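Local coordinates for protein endo-1,4-beta-xylanase 1 (Hypocrea jecorina, PDB 1XYN) that hydrolyses internal beta-1,4-xylosidic linkages in the main chain of xylan, a plant cell wall hemicellulose, releasing xylooligosaccharides and xylose, at residues Y77-N82 and I125-S130; L73-I78 and A119-Y124. All coordinates share one frame; numbering follows the deposited sequence.

Contact 1. Residues Y77-N82 and I125-S130; sequences YIMEDN and ISVRNS. With CA (calcium ion), chain B.
Met79 reaches back along its own strand and lays its terminal methyl on Ile125: the chain bends at the thioether (chi3 -135°), bringing CE within 3.4 Å of Ile125 CG2, closer than methyls normally pack. On the same face of the sheet the Met79 sulfur rests on Val127, SD to CG2 3.9 Å, while Ile125 CG2 also meets Tyr77 CB, the two side chains running alongside each other. Beneath them the backbones pair in parallel. Ser126 N donates to Tyr77 O and Ser126 O receives a weak bond from Met79 N; Arg128 N then gives a straighter bond of 2.9 Å to Met79 O. Strands 74-79 and 119-128 are the parallel neighbours in the otherwise antiparallel curved sheet of the family 11 jelly roll. On the opposite face, Ile78 and Ser126 turn to helix 139-148, where Ser126 OG bonds Trp146 and His142. The chain then turns a corner at Glu80, where Glu80 and Asp81 both face Leu63 of strand 60-70 in a classic beta bulge. Arg128, stretched out along its length, crosses Glu80 with NH1 3.6 Å from Glu80 OE1; the oxygen stands off the guanidinium plane, leaving a purely electrostatic salt bridge. Glu80 also pairs with Arg132, and Tyr102 bonds both acid and guanidinium. Arg128 NE bonds Ser130 O in the guanidinium plane at 2.7 Å. Toward the solvent side the fit slackens: Asn82 ND2 touches Val127 CG1 at 3.6 Å, and a water accepts a weak bond from Asn82 ND2 and donates to Arg128 O. Asp81 turns from the pair, its OD2 2.6 Å from the calcium ion, which His83 also binds.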
ATOM      1  N   TYR A  77      11.427  -0.664  11.721  1.00  7.50           N
ATOM      2  CA  TYR A  77      10.627  -1.124  12.847  1.00 11.27           C
ATOM      3  C   TYR A  77      11.542  -1.840  13.815  1.00 10.64           C
ATOM      4  O   TYR A  77      12.512  -2.480  13.415  1.00 12.14           O
ATOM      5  CB  TYR A  77       9.576  -2.168  12.432  1.00  9.41           C
ATOM      6  CG  TYR A  77       8.463  -1.728  11.505  1.00  9.57           C
ATOM      7  CD1 TYR A  77       8.739  -1.335  10.199  1.00  9.34           C
ATOM      8  CD2 TYR A  77       7.125  -1.792  11.909  1.00  6.77           C
ATOM      9  CE1 TYR A  77       7.727  -1.023   9.317  1.00 15.00           C
ATOM     10  CE2 TYR A  77       6.095  -1.478  11.032  1.00  9.33           C
ATOM     11  CZ  TYR A  77       6.409  -1.095   9.729  1.00 16.30           C
ATOM     12  OH  TYR A  77       5.423  -0.787   8.821  1.00 20.31           O
ATOM     13  N   ILE A  78      11.203  -1.744  15.092  1.00 10.88           N
ATOM     14  CA  ILE A  78      11.918  -2.426  16.153  1.00  8.53           C
ATOM     15  C   ILE A  78      10.752  -2.950  16.968  1.00 12.52           C
ATOM     16  O   ILE A  78      10.262  -2.283  17.885  1.00 13.08           O
ATOM     17  CB  ILE A  78      12.801  -1.481  16.994  1.00  9.92           C
ATOM     18  CG1 ILE A  78      13.937  -0.922  16.127  1.00  6.03           C
ATOM     19  CG2 ILE A  78      13.391  -2.248  18.183  1.00  2.00           C
ATOM     20  CD1 ILE A  78      14.693   0.226  16.753  1.00  4.23           C
ATOM     21  N   MET A  79      10.234  -4.092  16.520  1.00  9.97           N
ATOM     22  CA  MET A  79       9.092  -4.739  17.144  1.00 12.05           C
ATOM     23  C   MET A  79       9.395  -5.344  18.489  1.00  8.34           C
ATOM     24  O   MET A  79      10.260  -6.200  18.602  1.00 16.78           O
ATOM     25  CB  MET A  79       8.529  -5.812  16.216  1.00 18.34           C
ATOM     26  CG  MET A  79       7.738  -5.261  15.063  1.00 21.80           C
ATOM     27  SD  MET A  79       7.316  -6.532  13.873  1.00 24.31           S
ATOM     28  CE  MET A  79       7.723  -5.663  12.362  1.00 15.85           C
ATOM     29  N   GLU A  80       8.679  -4.878  19.503  1.00  5.71           N
ATOM     30  CA  GLU A  80       8.840  -5.371  20.858  1.00  5.86           C
ATOM     31  C   GLU A  80       7.792  -6.424  21.110  1.00 10.36           C
ATOM     32  O   GLU A  80       7.908  -7.254  22.019  1.00 10.79           O
ATOM     33  CB  GLU A  80       8.695  -4.225  21.862  1.00 13.66           C
ATOM     34  CG  GLU A  80       9.737  -3.130  21.672  1.00 13.48           C
ATOM     35  CD  GLU A  80      11.146  -3.631  21.921  1.00 17.05           C
ATOM     36  OE1 GLU A  80      11.411  -4.102  23.041  1.00 20.19           O
ATOM     37  OE2 GLU A  80      11.991  -3.548  21.005  1.00 18.36           O
ATOM     38  N   ASP A  81       6.800  -6.425  20.231  1.00 13.77           N
ATOM     39  CA  ASP A  81       5.700  -7.354  20.312  1.00  9.95           C
ATOM     40  C   ASP A  81       5.003  -7.427  18.971  1.00  4.97           C
ATOM     41  O   ASP A  81       4.970  -6.450  18.226  1.00  3.32           O
ATOM     42  CB  ASP A  81       4.738  -6.862  21.376  1.00 19.99           C
ATOM     43  CG  ASP A  81       3.710  -7.878  21.746  1.00 23.09           C
ATOM     44  OD1 ASP A  81       3.881  -9.086  21.467  1.00 22.60           O
ATOM     45  OD2 ASP A  81       2.716  -7.429  22.334  1.00 31.30           O
ATOM     46  N   ASN A  82       4.464  -8.601  18.663  1.00  4.57           N
ATOM     47  CA  ASN A  82       3.760  -8.831  17.408  1.00 11.21           C
ATOM     48  C   ASN A  82       2.935 -10.114  17.472  1.00 14.09           C
ATOM     49  O   ASN A  82       3.311 -11.079  18.158  1.00 15.71           O
ATOM     50  CB  ASN A  82       4.729  -8.880  16.212  1.00 16.86           C
ATOM     51  CG  ASN A  82       5.598 -10.142  16.187  1.00 23.95           C
ATOM     52  OD1 ASN A  82       5.430 -11.002  15.315  1.00 28.36           O
ATOM     53  ND2 ASN A  82       6.550 -10.241  17.121  1.00 24.39           N
ATOM     54  N   ILE A 125      13.894  -4.204   9.695  1.00 15.97           N
ATOM     55  CA  ILE A 125      13.101  -4.628  10.834  1.00 14.37           C
ATOM     56  C   ILE A 125      13.879  -5.446  11.849  1.00 12.32           C
ATOM     57  O   ILE A 125      14.670  -6.306  11.488  1.00 14.44           O
ATOM     58  CB  ILE A 125      11.872  -5.456  10.357  1.00 14.05           C
ATOM     59  CG1 ILE A 125      11.087  -4.689   9.288  1.00 13.10           C
ATOM     60  CG2 ILE A 125      10.974  -5.819  11.538  1.00 11.54           C
ATOM     61  CD1 ILE A 125       9.997  -5.508   8.611  1.00 17.44           C
ATOM     62  N   SER A 126      13.634  -5.166  13.123  1.00 15.41           N
ATOM     63  CA  SER A 126      14.258  -5.890  14.224  1.00 12.61           C
ATOM     64  C   SER A 126      13.092  -6.463  15.023  1.00 10.76           C
ATOM     65  O   SER A 126      12.369  -5.717  15.664  1.00 14.13           O
ATOM     66  CB  SER A 126      15.068  -4.939  15.122  1.00 16.00           C
ATOM     67  OG  SER A 126      16.270  -4.479  14.512  1.00 10.17           O
ATOM     68  N   VAL A 127      12.883  -7.774  14.958  1.00 12.51           N
ATOM     69  CA  VAL A 127      11.790  -8.402  15.699  1.00 12.26           C
ATOM     70  C   VAL A 127      12.279  -9.110  16.964  1.00 11.25           C
ATOM     71  O   VAL A 127      13.012 -10.097  16.892  1.00 14.22           O
ATOM     72  CB  VAL A 127      11.012  -9.408  14.826  1.00 16.20           C
ATOM     73  CG1 VAL A 127       9.842  -9.987  15.609  1.00  9.24           C
ATOM     74  CG2 VAL A 127      10.528  -8.743  13.546  1.00 10.39           C
ATOM     75  N   ARG A 128      11.859  -8.601  18.120  1.00  9.37           N
ATOM     76  CA  ARG A 128      12.244  -9.166  19.408  1.00  7.18           C
ATOM     77  C   ARG A 128      11.793 -10.612  19.558  1.00  7.76           C
ATOM     78  O   ARG A 128      10.619 -10.929  19.356  1.00  7.86           O
ATOM     79  CB  ARG A 128      11.673  -8.317  20.537  1.00  4.28           C
ATOM     80  CG  ARG A 128      12.143  -8.729  21.899  1.00  6.97           C
ATOM     81  CD  ARG A 128      11.584  -7.811  22.956  1.00  9.15           C
ATOM     82  NE  ARG A 128      12.142  -8.109  24.273  1.00 14.12           N
ATOM     83  CZ  ARG A 128      13.181  -7.478  24.817  1.00  9.71           C
ATOM     84  NH1 ARG A 128      13.792  -6.498  24.162  1.00  6.61           N
ATOM     85  NH2 ARG A 128      13.608  -7.832  26.022  1.00 13.08           N
ATOM     86  N   ASN A 129      12.721 -11.487  19.939  1.00 12.22           N
ATOM     87  CA  ASN A 129      12.414 -12.909  20.099  1.00 15.68           C
ATOM     88  C   ASN A 129      11.598 -13.201  21.349  1.00 14.86           C
ATOM     89  O   ASN A 129      10.946 -14.238  21.444  1.00 12.86           O
ATOM     90  CB  ASN A 129      13.697 -13.760  20.064  1.00 23.05           C
ATOM     91  CG  ASN A 129      14.416 -13.696  18.707  1.00 21.48           C
ATOM     92  OD1 ASN A 129      13.803 -13.427  17.679  1.00 20.02           O
ATOM     93  ND2 ASN A 129      15.719 -13.940  18.713  1.00 24.64           N
ATOM     94  N   SER A 130      11.640 -12.286  22.309  1.00 16.44           N
ATOM     95  CA  SER A 130      10.860 -12.438  23.538  1.00 20.48           C
ATOM     96  C   SER A 130       9.988 -11.192  23.679  1.00 23.49           C
ATOM     97  O   SER A 130      10.395 -10.214  24.312  1.00 28.03           O
ATOM     98  CB  SER A 130      11.779 -12.584  24.749  1.00 21.47           C
ATOM     99  OG  SER A 130      12.580 -13.742  24.633  1.00 32.83           O
TER
HETATM  100 CA    CA B 601       1.709  -9.664  23.325  1.00 15.51          CA
HETATM  101  O   HOH W   1       8.315  -9.187  19.231  1.00 12.77           O

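Contact 2. Residues L73-I78 and A119-Y124; sequences LVEYYI and ATFNQY
One face of the Tyr124 ring carries Val74, whose CG1 sits 3.6 Å from the centroid, 20° off the ring normal, in a CH-pi contact offset toward the CD2-CE2 rim. CG1 is anti to the backbone N of Val74 (chi1 180°), which places it over the ring while CG2 reaches toward the phenol oxygen; Tyr124 OH itself bonds His152 O. On the other face of the sheet, the Phe121 ring has a carboxylate oxygen at its edge: Glu75 OE1 lies in the ring plane, 3.5 Å from CE2, with the carboxylate turned 74° to the ring. Leu73 packs obliquely on Phe121, Leu73 CG lying 3.8 Å from Phe121 CB, and its CD2 extends to Ala119 CB. The strands run parallel, Glu75 opposite Gln123 and Tyr76 opposite Tyr124, on the concave sheet that forms the xylan-binding cleft of family 11 enzymes. Glu75, the predicted nucleophile, and Gln123, a probable substrate-binding residue, stand side by side; Gln123 NE2 gives a weak, bent bond of 2.9 Å to Glu75 OE1, while Glu75 OE2 is bonded to Tyr66 OH and Gln123 OE1 to Asn107. The amide nitrogen also comes 3.5 Å from Tyr77 CE1, amide and ring planes nearly perpendicular. The Glu75 backbone is bonded twice to strand 119-128, its N donating nearly straight to Asn122 O and its O accepting from Tyr124 N. Tyr77 N continues the ladder to Tyr124 O at 3.0 Å.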
ATOM      1  N   LEU A  73      15.682   6.507   1.393  1.00 19.41           N
ATOM      2  CA  LEU A  73      14.363   6.440   2.020  1.00 16.92           C
ATOM      3  C   LEU A  73      14.238   5.068   2.688  1.00 15.87           C
ATOM      4  O   LEU A  73      14.283   4.041   2.007  1.00 15.09           O
ATOM      5  CB  LEU A  73      13.249   6.636   0.981  1.00 12.51           C
ATOM      6  CG  LEU A  73      11.796   6.522   1.475  1.00 13.56           C
ATOM      7  CD1 LEU A  73      11.515   7.562   2.545  1.00  8.83           C
ATOM      8  CD2 LEU A  73      10.832   6.676   0.318  1.00 13.23           C
ATOM      9  N   VAL A  74      14.073   5.062   4.012  1.00 15.16           N
ATOM     10  CA  VAL A  74      13.986   3.824   4.786  1.00 14.41           C
ATOM     11  C   VAL A  74      12.898   3.813   5.857  1.00 11.12           C
ATOM     12  O   VAL A  74      12.817   4.713   6.687  1.00 15.74           O
ATOM     13  CB  VAL A  74      15.333   3.537   5.527  1.00 13.23           C
ATOM     14  CG1 VAL A  74      15.236   2.248   6.334  1.00 11.62           C
ATOM     15  CG2 VAL A  74      16.500   3.475   4.543  1.00 14.19           C
ATOM     16  N   GLU A  75      12.092   2.761   5.870  1.00  7.52           N
ATOM     17  CA  GLU A  75      11.061   2.616   6.888  1.00  6.29           C
ATOM     18  C   GLU A  75      11.580   1.531   7.826  1.00  9.19           C
ATOM     19  O   GLU A  75      11.866   0.420   7.398  1.00 14.14           O
ATOM     20  CB  GLU A  75       9.750   2.171   6.252  1.00 10.19           C
ATOM     21  CG  GLU A  75       8.636   1.844   7.233  1.00 16.58           C
ATOM     22  CD  GLU A  75       7.349   1.453   6.531  1.00 18.11           C
ATOM     23  OE1 GLU A  75       7.407   0.613   5.611  1.00 14.01           O
ATOM     24  OE2 GLU A  75       6.281   1.995   6.885  1.00 20.58           O
ATOM     25  N   TYR A  76      11.706   1.838   9.107  1.00  6.86           N
ATOM     26  CA  TYR A  76      12.212   0.846  10.017  1.00  4.47           C
ATOM     27  C   TYR A  76      11.285   0.540  11.179  1.00  7.49           C
ATOM     28  O   TYR A  76      10.452   1.356  11.555  1.00 10.21           O
ATOM     29  CB  TYR A  76      13.617   1.239  10.500  1.00  9.68           C
ATOM     30  CG  TYR A  76      13.704   2.499  11.336  1.00  6.91           C
ATOM     31  CD1 TYR A  76      13.430   2.461  12.704  1.00  9.31           C
ATOM     32  CD2 TYR A  76      14.057   3.730  10.765  1.00  7.87           C
ATOM     33  CE1 TYR A  76      13.499   3.610  13.488  1.00  8.54           C
ATOM     34  CE2 TYR A  76      14.129   4.891  11.545  1.00  4.22           C
ATOM     35  CZ  TYR A  76      13.846   4.815  12.907  1.00  9.08           C
ATOM     36  OH  TYR A  76      13.896   5.932  13.712  1.00 15.92           O
ATOM     37  N   TYR A  77      11.427  -0.664  11.721  1.00  7.50           N
ATOM     38  CA  TYR A  77      10.627  -1.124  12.847  1.00 11.27           C
ATOM     39  C   TYR A  77      11.542  -1.840  13.815  1.00 10.64           C
ATOM     40  O   TYR A  77      12.512  -2.480  13.415  1.00 12.14           O
ATOM     41  CB  TYR A  77       9.576  -2.168  12.432  1.00  9.41           C
ATOM     42  CG  TYR A  77       8.463  -1.728  11.505  1.00  9.57           C
ATOM     43  CD1 TYR A  77       8.739  -1.335  10.199  1.00  9.34           C
ATOM     44  CD2 TYR A  77       7.125  -1.792  11.909  1.00  6.77           C
ATOM     45  CE1 TYR A  77       7.727  -1.023   9.317  1.00 15.00           C
ATOM     46  CE2 TYR A  77       6.095  -1.478  11.032  1.00  9.33           C
ATOM     47  CZ  TYR A  77       6.409  -1.095   9.729  1.00 16.30           C
ATOM     48  OH  TYR A  77       5.423  -0.787   8.821  1.00 20.31           O
ATOM     49  N   ILE A  78      11.203  -1.744  15.092  1.00 10.88           N
ATOM     50  CA  ILE A  78      11.918  -2.426  16.153  1.00  8.53           C
ATOM     51  C   ILE A  78      10.752  -2.950  16.968  1.00 12.52           C
ATOM     52  O   ILE A  78      10.262  -2.283  17.885  1.00 13.08           O
ATOM     53  CB  ILE A  78      12.801  -1.481  16.994  1.00  9.92           C
ATOM     54  CG1 ILE A  78      13.937  -0.922  16.127  1.00  6.03           C
ATOM     55  CG2 ILE A  78      13.391  -2.248  18.183  1.00  2.00           C
ATOM     56  CD1 ILE A  78      14.693   0.226  16.753  1.00  4.23           C
ATOM     57  N   ALA A 119       6.294   5.555  -3.122  1.00 16.79           N
ATOM     58  CA  ALA A 119       7.635   5.235  -3.587  1.00 19.34           C
ATOM     59  C   ALA A 119       8.026   3.793  -3.307  1.00 16.81           C
ATOM     60  O   ALA A 119       7.263   3.027  -2.728  1.00 17.71           O
ATOM     61  CB  ALA A 119       8.642   6.173  -2.923  1.00  8.52           C
ATOM     62  N   THR A 120       9.225   3.435  -3.756  1.00 19.65           N
ATOM     63  CA  THR A 120       9.779   2.104  -3.553  1.00 18.25           C
ATOM     64  C   THR A 120      10.943   2.327  -2.606  1.00 17.27           C
ATOM     65  O   THR A 120      11.781   3.192  -2.845  1.00 15.14           O
ATOM     66  CB  THR A 120      10.263   1.494  -4.878  1.00 20.13           C
ATOM     67  OG1 THR A 120       9.131   1.259  -5.724  1.00 25.55           O
ATOM     68  CG2 THR A 120      10.991   0.174  -4.641  1.00 24.76           C
ATOM     69  N   PHE A 121      10.996   1.548  -1.535  1.00 13.17           N
ATOM     70  CA  PHE A 121      12.038   1.719  -0.535  1.00 10.42           C
ATOM     71  C   PHE A 121      12.215   0.433   0.258  1.00 13.18           C
ATOM     72  O   PHE A 121      11.386  -0.466   0.181  1.00 18.20           O
ATOM     73  CB  PHE A 121      11.610   2.840   0.412  1.00 12.33           C
ATOM     74  CG  PHE A 121      10.206   2.672   0.945  1.00 10.35           C
ATOM     75  CD1 PHE A 121       9.117   3.177   0.241  1.00  2.19           C
ATOM     76  CD2 PHE A 121       9.970   1.960   2.120  1.00 13.49           C
ATOM     77  CE1 PHE A 121       7.822   2.971   0.691  1.00  8.00           C
ATOM     78  CE2 PHE A 121       8.673   1.749   2.584  1.00  7.79           C
ATOM     79  CZ  PHE A 121       7.598   2.253   1.869  1.00 14.66           C
ATOM     80  N   ASN A 122      13.267   0.366   1.056  1.00 13.99           N
ATOM     81  CA  ASN A 122      13.528  -0.822   1.857  1.00 17.50           C
ATOM     82  C   ASN A 122      13.038  -0.657   3.296  1.00 19.82           C
ATOM     83  O   ASN A 122      12.753   0.450   3.747  1.00 20.14           O
ATOM     84  CB  ASN A 122      15.028  -1.132   1.843  1.00 19.54           C
ATOM     85  CG  ASN A 122      15.548  -1.427   0.445  1.00 22.28           C
ATOM     86  OD1 ASN A 122      15.318  -2.504  -0.098  1.00 21.68           O
ATOM     87  ND2 ASN A 122      16.221  -0.452  -0.157  1.00 29.45           N
ATOM     88  N   GLN A 123      12.930  -1.772   4.007  1.00 18.28           N
ATOM     89  CA  GLN A 123      12.502  -1.771   5.397  1.00 16.34           C
ATOM     90  C   GLN A 123      13.566  -2.492   6.209  1.00 14.41           C
ATOM     91  O   GLN A 123      14.051  -3.544   5.796  1.00 15.80           O
ATOM     92  CB  GLN A 123      11.190  -2.543   5.574  1.00 18.14           C
ATOM     93  CG  GLN A 123       9.979  -2.009   4.839  1.00 18.44           C
ATOM     94  CD  GLN A 123       8.726  -2.812   5.170  1.00 22.26           C
ATOM     95  OE1 GLN A 123       8.545  -3.922   4.677  1.00 23.75           O
ATOM     96  NE2 GLN A 123       7.876  -2.265   6.032  1.00 15.61           N
ATOM     97  N   TYR A 124      13.946  -1.923   7.350  1.00 15.08           N
ATOM     98  CA  TYR A 124      14.917  -2.564   8.231  1.00 14.62           C
ATOM     99  C   TYR A 124      14.117  -2.916   9.475  1.00 16.25           C
ATOM    100  O   TYR A 124      13.689  -2.040  10.220  1.00 19.67           O
ATOM    101  CB  TYR A 124      16.060  -1.619   8.592  1.00  7.92           C
ATOM    102  CG  TYR A 124      16.829  -1.072   7.411  1.00  8.01           C
ATOM    103  CD1 TYR A 124      16.764  -1.679   6.154  1.00  8.11           C
ATOM    104  CD2 TYR A 124      17.613   0.069   7.547  1.00  7.26           C
ATOM    105  CE1 TYR A 124      17.460  -1.159   5.067  1.00  4.70           C
ATOM    106  CE2 TYR A 124      18.305   0.594   6.471  1.00  2.96           C
ATOM    107  CZ  TYR A 124      18.227  -0.019   5.238  1.00  9.45           C
ATOM    108  OH  TYR A 124      18.922   0.524   4.184  1.00 12.75           O
TER

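Contacts 1 and 2 are successive lengths of one parallel pairing, strand 74-79 against strand 119-128, overlapping at Tyr77 and Ile78, with centres 15 Å apart. Both are mostly buried. In contact 2 the face bearing Glu75, Tyr77 and Gln123 is polar and aromatic, as suits the probable substrate cleft, and Tyr77 OH bonds Glu164, the predicted proton donor. Farther along, in contact 1, that face becomes apolar at Met79, Ile125 and Val127 and ends at Asn82 and a water; the Glu80-Arg128 charges lie on the other side, and the calcium is bound past the corner. The other face packs against helix 139-148 around Ile78 and Ser126, and against Leu153 near Val74 and Tyr124.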